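Local coordinates for putative outer membrane protein (LpxR) (Salmonella typhimurium, PDB 3FID) that probably removes acyl chains from the lipid A part of lipopolysaccharide, as a zinc-binding beta-barrel enzyme of the outer membrane, at residues L19-Y33 with L272-S286. Numbering follows the deposited sequence.
Sequences LNALYGHPAADRGDY and LNKVTSEFRTGDDYS. With ZN (zinc ion), chain F; CXE (pentaethylene glycol monodecyl ether), chain L.
Tyr23 OH donates to the backbone O of Leu272 at 2.6 Å, meeting it from above the carbonyl plane. The phenol ring lies between two aliphatic groups. Lys274 CB sits over the centre of one face, 3.5 Å from the centroid, a CH-pi contact, and Leu22 CG covers the opposite face. With CG anti to the carbonyl carbon (chi1 -63°), the ring reaches across strand 272-275 as far as Leu272 O. Lys274 then bends at chi3, and its NZ forms a salt bridge with Asp284 OD1. Further along, Ser286 N donates to Ala27 O at 3.1 Å. One water ties Ser286 OG to Gly24 O. Asp32 lays its carboxylate nearly parallel to the Tyr285 ring, 5° between planes, with CB over the ring centre. Val275 CB packs on the other face. Arg30 NE holds Asp32 OD1 at 2.7 Å through the syn lone pair, and Arg77 forms a second salt bridge with OD2. His25 ND1 and Asp29 OD2 bind a zinc ion; a detergent molecule lies beside Tyr23. Helices 16-23 and 25-29 thus pack on the strands 266-275 and 285-295 of the barrel. Leu19 reaches Ile288 of strand 285-295, while Leu22 and Tyr23 touch Val257 and Tyr255 of strand 251-263.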
loop_
_atom_site.group_PDB
_atom_site.type_symbol
_atom_site.label_atom_id
_atom_site.label_comp_id
_atom_site.label_asym_id
_atom_site.label_seq_id
_atom_site.Cartn_x
_atom_site.Cartn_y
_atom_site.Cartn_z
ATOM N N LEU A 19 16.786 -1.467 -1.278
ATOM C CA LEU A 19 15.850 -1.530 -0.128
ATOM C C LEU A 19 16.561 -1.776 1.216
ATOM O O LEU A 19 16.249 -1.118 2.236
ATOM C CB LEU A 19 14.761 -2.595 -0.375
ATOM C CG LEU A 19 13.536 -2.596 0.553
ATOM C CD1 LEU A 19 12.683 -1.330 0.326
ATOM C CD2 LEU A 19 12.732 -3.889 0.289
ATOM N N ASN A 20 17.499 -2.722 1.212
ATOM C CA ASN A 20 18.326 -3.050 2.404
ATOM C C ASN A 20 19.220 -1.902 2.828
ATOM O O ASN A 20 19.372 -1.650 4.014
ATOM C CB ASN A 20 19.225 -4.272 2.172
ATOM C CG ASN A 20 18.446 -5.544 1.979
ATOM O OD1 ASN A 20 17.245 -5.589 2.215
ATOM N ND2 ASN A 20 19.127 -6.586 1.542
ATOM N N ALA A 21 19.815 -1.208 1.861
ATOM C CA ALA A 21 20.654 -0.053 2.192
ATOM C C ALA A 21 19.801 1.060 2.808
ATOM O O ALA A 21 20.218 1.753 3.760
ATOM C CB ALA A 21 21.375 0.456 0.963
ATOM N N LEU A 22 18.584 1.208 2.296
ATOM C CA LEU A 22 17.716 2.272 2.749
ATOM C C LEU A 22 17.131 2.033 4.158
ATOM O O LEU A 22 17.119 2.937 4.986
ATOM C CB LEU A 22 16.623 2.537 1.703
ATOM C CG LEU A 22 15.625 3.688 1.913
ATOM C CD1 LEU A 22 16.312 5.035 2.163
ATOM C CD2 LEU A 22 14.656 3.739 0.699
ATOM N N TYR A 23 16.670 0.814 4.436
ATOM C CA TYR A 23 15.905 0.555 5.658
ATOM C C TYR A 23 16.587 -0.447 6.603
ATOM O O TYR A 23 16.084 -0.729 7.685
ATOM C CB TYR A 23 14.471 0.064 5.302
ATOM C CG TYR A 23 13.616 1.058 4.554
ATOM C CD1 TYR A 23 13.387 2.341 5.067
ATOM C CD2 TYR A 23 13.022 0.722 3.344
ATOM C CE1 TYR A 23 12.589 3.263 4.379
ATOM C CE2 TYR A 23 12.221 1.639 2.651
ATOM C CZ TYR A 23 12.012 2.911 3.176
ATOM O OH TYR A 23 11.209 3.822 2.462
ATOM N N GLY A 24 17.727 -0.988 6.191
ATOM C CA GLY A 24 18.446 -1.942 7.036
ATOM C C GLY A 24 18.032 -3.376 6.776
ATOM O O GLY A 24 16.912 -3.659 6.301
ATOM N N HIS A 25 18.928 -4.311 7.090
ATOM C CA HIS A 25 18.648 -5.684 6.686
ATOM C C HIS A 25 17.593 -6.406 7.560
ATOM O O HIS A 25 16.868 -7.256 7.041
ATOM C CB HIS A 25 19.942 -6.526 6.531
ATOM C CG HIS A 25 19.737 -7.783 5.738
ATOM N ND1 HIS A 25 19.314 -8.969 6.310
ATOM C CD2 HIS A 25 19.853 -8.025 4.410
ATOM C CE1 HIS A 25 19.184 -9.886 5.364
ATOM N NE2 HIS A 25 19.505 -9.340 4.205
ATOM N N PRO A 26 17.518 -6.105 8.879
ATOM C CA PRO A 26 16.479 -6.758 9.689
ATOM C C PRO A 26 15.041 -6.586 9.178
ATOM O O PRO A 26 14.221 -7.502 9.287
ATOM C CB PRO A 26 16.634 -6.074 11.055
ATOM C CG PRO A 26 18.128 -5.777 11.147
ATOM C CD PRO A 26 18.443 -5.306 9.729
ATOM N N ALA A 27 14.754 -5.430 8.587
ATOM C CA ALA A 27 13.417 -5.185 8.008
ATOM C C ALA A 27 13.087 -6.103 6.830
ATOM O O ALA A 27 11.933 -6.434 6.590
ATOM C CB ALA A 27 13.252 -3.683 7.631
ATOM N N ALA A 28 14.125 -6.537 6.123
ATOM C CA ALA A 28 13.995 -7.453 4.989
ATOM C C ALA A 28 13.872 -8.902 5.450
ATOM O O ALA A 28 13.444 -9.750 4.686
ATOM C CB ALA A 28 15.191 -7.311 4.049
ATOM N N ASP A 29 14.247 -9.165 6.705
ATOM C CA ASP A 29 14.158 -10.489 7.274
ATOM C C ASP A 29 12.725 -10.792 7.680
ATOM O O ASP A 29 12.381 -11.939 7.860
ATOM C CB ASP A 29 15.073 -10.607 8.501
ATOM C CG ASP A 29 16.556 -10.567 8.128
ATOM O OD1 ASP A 29 16.914 -11.092 7.068
ATOM O OD2 ASP A 29 17.379 -9.976 8.866
ATOM N N ARG A 30 11.907 -9.760 7.847
ATOM C CA ARG A 30 10.494 -9.968 8.165
ATOM C C ARG A 30 9.693 -10.259 6.911
ATOM O O ARG A 30 10.182 -10.083 5.785
ATOM C CB ARG A 30 9.920 -8.762 8.910
ATOM C CG ARG A 30 10.455 -8.761 10.344
ATOM C CD ARG A 30 9.567 -8.102 11.300
ATOM N NE ARG A 30 8.220 -8.653 11.390
ATOM C CZ ARG A 30 7.826 -9.619 12.213
ATOM N NH1 ARG A 30 6.555 -9.996 12.206
ATOM N NH2 ARG A 30 8.673 -10.219 13.037
ATOM N N GLY A 31 8.463 -10.711 7.094
ATOM C CA GLY A 31 7.663 -11.041 5.939
ATOM C C GLY A 31 6.220 -10.634 6.051
ATOM O O GLY A 31 5.412 -11.184 5.321
ATOM N N ASP A 32 5.908 -9.655 6.911
ATOM C CA ASP A 32 4.521 -9.301 7.261
ATOM C C ASP A 32 3.586 -9.117 6.056
ATOM O O ASP A 32 2.470 -9.621 6.066
ATOM C CB ASP A 32 4.451 -8.024 8.102
ATOM C CG ASP A 32 5.127 -8.146 9.439
ATOM O OD1 ASP A 32 6.338 -8.450 9.502
ATOM O OD2 ASP A 32 4.436 -7.860 10.436
ATOM N N TYR A 33 4.015 -8.326 5.071
ATOM C CA TYR A 33 3.212 -8.076 3.871
ATOM C C TYR A 33 3.910 -8.804 2.746
ATOM O O TYR A 33 4.980 -8.403 2.285
ATOM C CB TYR A 33 3.136 -6.575 3.609
ATOM C CG TYR A 33 2.401 -6.138 2.369
ATOM C CD1 TYR A 33 2.785 -4.974 1.681
ATOM C CD2 TYR A 33 1.290 -6.838 1.903
ATOM C CE1 TYR A 33 2.076 -4.528 0.533
ATOM C CE2 TYR A 33 0.572 -6.390 0.757
ATOM C CZ TYR A 33 0.973 -5.252 0.085
ATOM O OH TYR A 33 0.252 -4.837 -1.040
ATOM N N LEU A 272 9.992 2.123 -2.622
ATOM C CA LEU A 272 10.690 1.377 -1.575
ATOM C C LEU A 272 10.087 1.752 -0.242
ATOM O O LEU A 272 10.195 2.919 0.190
ATOM C CB LEU A 272 12.180 1.768 -1.583
ATOM C CG LEU A 272 12.962 1.628 -2.916
ATOM C CD1 LEU A 272 14.454 2.082 -2.752
ATOM C CD2 LEU A 272 12.945 0.252 -3.456
ATOM N N ASN A 273 9.488 0.776 0.440
ATOM C CA ASN A 273 8.608 1.079 1.552
ATOM C C ASN A 273 9.015 0.410 2.840
ATOM O O ASN A 273 9.565 -0.664 2.799
ATOM C CB ASN A 273 7.173 0.695 1.186
ATOM C CG ASN A 273 6.773 1.228 -0.175
ATOM O OD1 ASN A 273 6.981 2.403 -0.470
ATOM N ND2 ASN A 273 6.210 0.354 -1.018
ATOM N N LYS A 274 8.763 1.077 3.972
ATOM C CA LYS A 274 8.942 0.440 5.278
ATOM C C LYS A 274 7.769 0.769 6.187
ATOM O O LYS A 274 7.355 1.926 6.300
ATOM C CB LYS A 274 10.246 0.870 5.963
ATOM C CG LYS A 274 10.538 0.049 7.259
ATOM C CD LYS A 274 11.755 0.539 8.004
ATOM C CE LYS A 274 11.342 1.588 9.058
ATOM N NZ LYS A 274 12.423 1.737 10.079
ATOM N N VAL A 275 7.257 -0.251 6.871
ATOM C CA VAL A 275 6.229 -0.028 7.863
ATOM C C VAL A 275 6.826 -0.425 9.230
ATOM O O VAL A 275 7.408 -1.518 9.348
ATOM C CB VAL A 275 4.955 -0.847 7.515
ATOM C CG1 VAL A 275 3.911 -0.766 8.640
ATOM C CG2 VAL A 275 4.325 -0.340 6.144
ATOM N N THR A 276 6.737 0.452 10.223
ATOM C CA THR A 276 7.264 0.108 11.553
ATOM C C THR A 276 6.401 -0.950 12.256
ATOM O O THR A 276 5.242 -1.147 11.910
ATOM C CB THR A 276 7.537 1.334 12.468
ATOM O OG1 THR A 276 6.307 1.954 12.856
ATOM C CG2 THR A 276 8.453 2.341 11.735
ATOM N N SER A 277 6.992 -1.661 13.205
ATOM C CA SER A 277 6.315 -2.751 13.891
ATOM C C SER A 277 4.820 -2.500 14.151
ATOM O O SER A 277 4.443 -1.577 14.881
ATOM C CB SER A 277 7.007 -3.053 15.229
ATOM O OG SER A 277 6.442 -4.228 15.798
ATOM N N GLU A 278 3.973 -3.363 13.618
ATOM C CA GLU A 278 2.509 -3.228 13.860
ATOM C C GLU A 278 1.959 -3.933 15.110
ATOM O O GLU A 278 0.769 -3.820 15.427
ATOM C CB GLU A 278 1.757 -3.703 12.615
ATOM C CG GLU A 278 2.069 -2.790 11.418
ATOM C CD GLU A 278 1.173 -3.103 10.233
ATOM O OE1 GLU A 278 1.382 -4.139 9.609
ATOM O OE2 GLU A 278 0.255 -2.307 9.947
ATOM N N PHE A 279 2.821 -4.675 15.799
ATOM C CA PHE A 279 2.426 -5.318 17.053
ATOM C C PHE A 279 3.612 -5.523 17.969
ATOM O O PHE A 279 4.782 -5.541 17.535
ATOM C CB PHE A 279 1.671 -6.640 16.828
ATOM C CG PHE A 279 2.367 -7.590 15.917
ATOM C CD1 PHE A 279 2.223 -7.478 14.522
ATOM C CD2 PHE A 279 3.147 -8.634 16.430
ATOM C CE1 PHE A 279 2.868 -8.363 13.677
ATOM C CE2 PHE A 279 3.802 -9.534 15.563
ATOM C CZ PHE A 279 3.660 -9.397 14.208
ATOM N N ARG A 280 3.313 -5.677 19.254
ATOM C CA ARG A 280 4.369 -5.570 20.267
ATOM C C ARG A 280 5.544 -6.507 20.002
ATOM O O ARG A 280 6.716 -6.133 20.188
ATOM C CB ARG A 280 3.793 -5.839 21.668
ATOM C CG ARG A 280 2.765 -4.845 22.098
ATOM C CD ARG A 280 2.554 -4.979 23.576
ATOM N NE ARG A 280 1.503 -4.071 24.028
ATOM C CZ ARG A 280 1.146 -3.966 25.295
ATOM N NH1 ARG A 280 0.195 -3.127 25.631
ATOM N NH2 ARG A 280 1.748 -4.724 26.210
ATOM N N THR A 281 5.226 -7.738 19.625
ATOM C CA THR A 281 6.235 -8.782 19.412
ATOM C C THR A 281 6.744 -8.870 17.953
ATOM O O THR A 281 7.488 -9.794 17.597
ATOM C CB THR A 281 5.713 -10.145 19.888
ATOM O OG1 THR A 281 4.459 -10.426 19.246
ATOM C CG2 THR A 281 5.501 -10.118 21.410
ATOM N N GLY A 282 6.350 -7.904 17.120
ATOM C CA GLY A 282 6.809 -7.850 15.727
ATOM C C GLY A 282 8.034 -6.981 15.540
ATOM O O GLY A 282 8.767 -6.686 16.493
ATOM N N ASP A 283 8.283 -6.566 14.304
ATOM C CA ASP A 283 9.313 -5.566 14.052
ATOM C C ASP A 283 9.014 -4.897 12.736
ATOM O O ASP A 283 8.039 -5.301 12.061
ATOM C CB ASP A 283 10.713 -6.163 14.063
ATOM C CG ASP A 283 11.749 -5.207 14.665
ATOM O OD1 ASP A 283 11.589 -3.947 14.552
ATOM O OD2 ASP A 283 12.735 -5.726 15.252
ATOM N N ASP A 284 9.801 -3.871 12.400
ATOM C CA ASP A 284 9.603 -3.116 11.146
ATOM C C ASP A 284 9.828 -4.062 9.992
ATOM O O ASP A 284 10.672 -4.982 10.084
ATOM C CB ASP A 284 10.602 -1.950 11.023
ATOM C CG ASP A 284 10.567 -0.979 12.196
ATOM O OD1 ASP A 284 11.303 0.020 12.091
ATOM O OD2 ASP A 284 9.831 -1.164 13.205
ATOM N N TYR A 285 9.095 -3.833 8.885
ATOM C CA TYR A 285 9.272 -4.632 7.699
ATOM C C TYR A 285 9.315 -3.772 6.445
ATOM O O TYR A 285 8.686 -2.717 6.388
ATOM C CB TYR A 285 8.182 -5.712 7.590
ATOM C CG TYR A 285 6.766 -5.196 7.453
ATOM C CD1 TYR A 285 5.978 -4.979 8.590
ATOM C CD2 TYR A 285 6.180 -4.992 6.193
ATOM C CE1 TYR A 285 4.651 -4.550 8.489
ATOM C CE2 TYR A 285 4.824 -4.548 6.068
ATOM C CZ TYR A 285 4.072 -4.333 7.226
ATOM O OH TYR A 285 2.749 -3.909 7.188
ATOM N N SER A 286 10.083 -4.222 5.471
ATOM C CA SER A 286 10.261 -3.479 4.199
ATOM C C SER A 286 9.759 -4.290 2.994
ATOM O O SER A 286 9.798 -5.538 2.967
ATOM C CB SER A 286 11.733 -3.099 3.985
ATOM O OG SER A 286 12.551 -4.265 3.955
HETATM ZN ZN ZN F . 19.145 -9.746 8.237
HETATM C C1 CXE L . 9.377 15.903 6.606
HETATM C C2 CXE L . 9.569 15.643 5.121
HETATM C C3 CXE L . 9.351 14.170 4.808
HETATM C C4 CXE L . 10.621 13.452 4.377
HETATM C C5 CXE L . 10.766 12.142 5.152
HETATM C C6 CXE L . 11.089 10.962 4.235
HETATM C C7 CXE L . 11.917 9.933 4.970
HETATM C C8 CXE L . 12.243 8.747 4.095
HETATM C C9 CXE L . 13.634 8.232 4.414
HETATM C C10 CXE L . 13.632 6.803 4.956
HETATM O O11 CXE L . 14.740 6.661 5.842
HETATM C C12 CXE L . 14.837 5.392 6.496
HETATM C C13 CXE L . 13.890 5.268 7.686
HETATM O O14 CXE L . 14.381 6.021 8.798
HETATM C C15 CXE L . 13.671 5.746 10.011
HETATM O O HOH W 1 15.022 -3.493 4.161
HETATM O O HOH W 2 14.742 1.624 8.858
HETATM O O HOH W 3 9.456 -7.541 4.625
HETATM O O HOH W 4 7.052 -11.844 15.088
HETATM O O HOH W 5 5.192 -5.855 12.208
#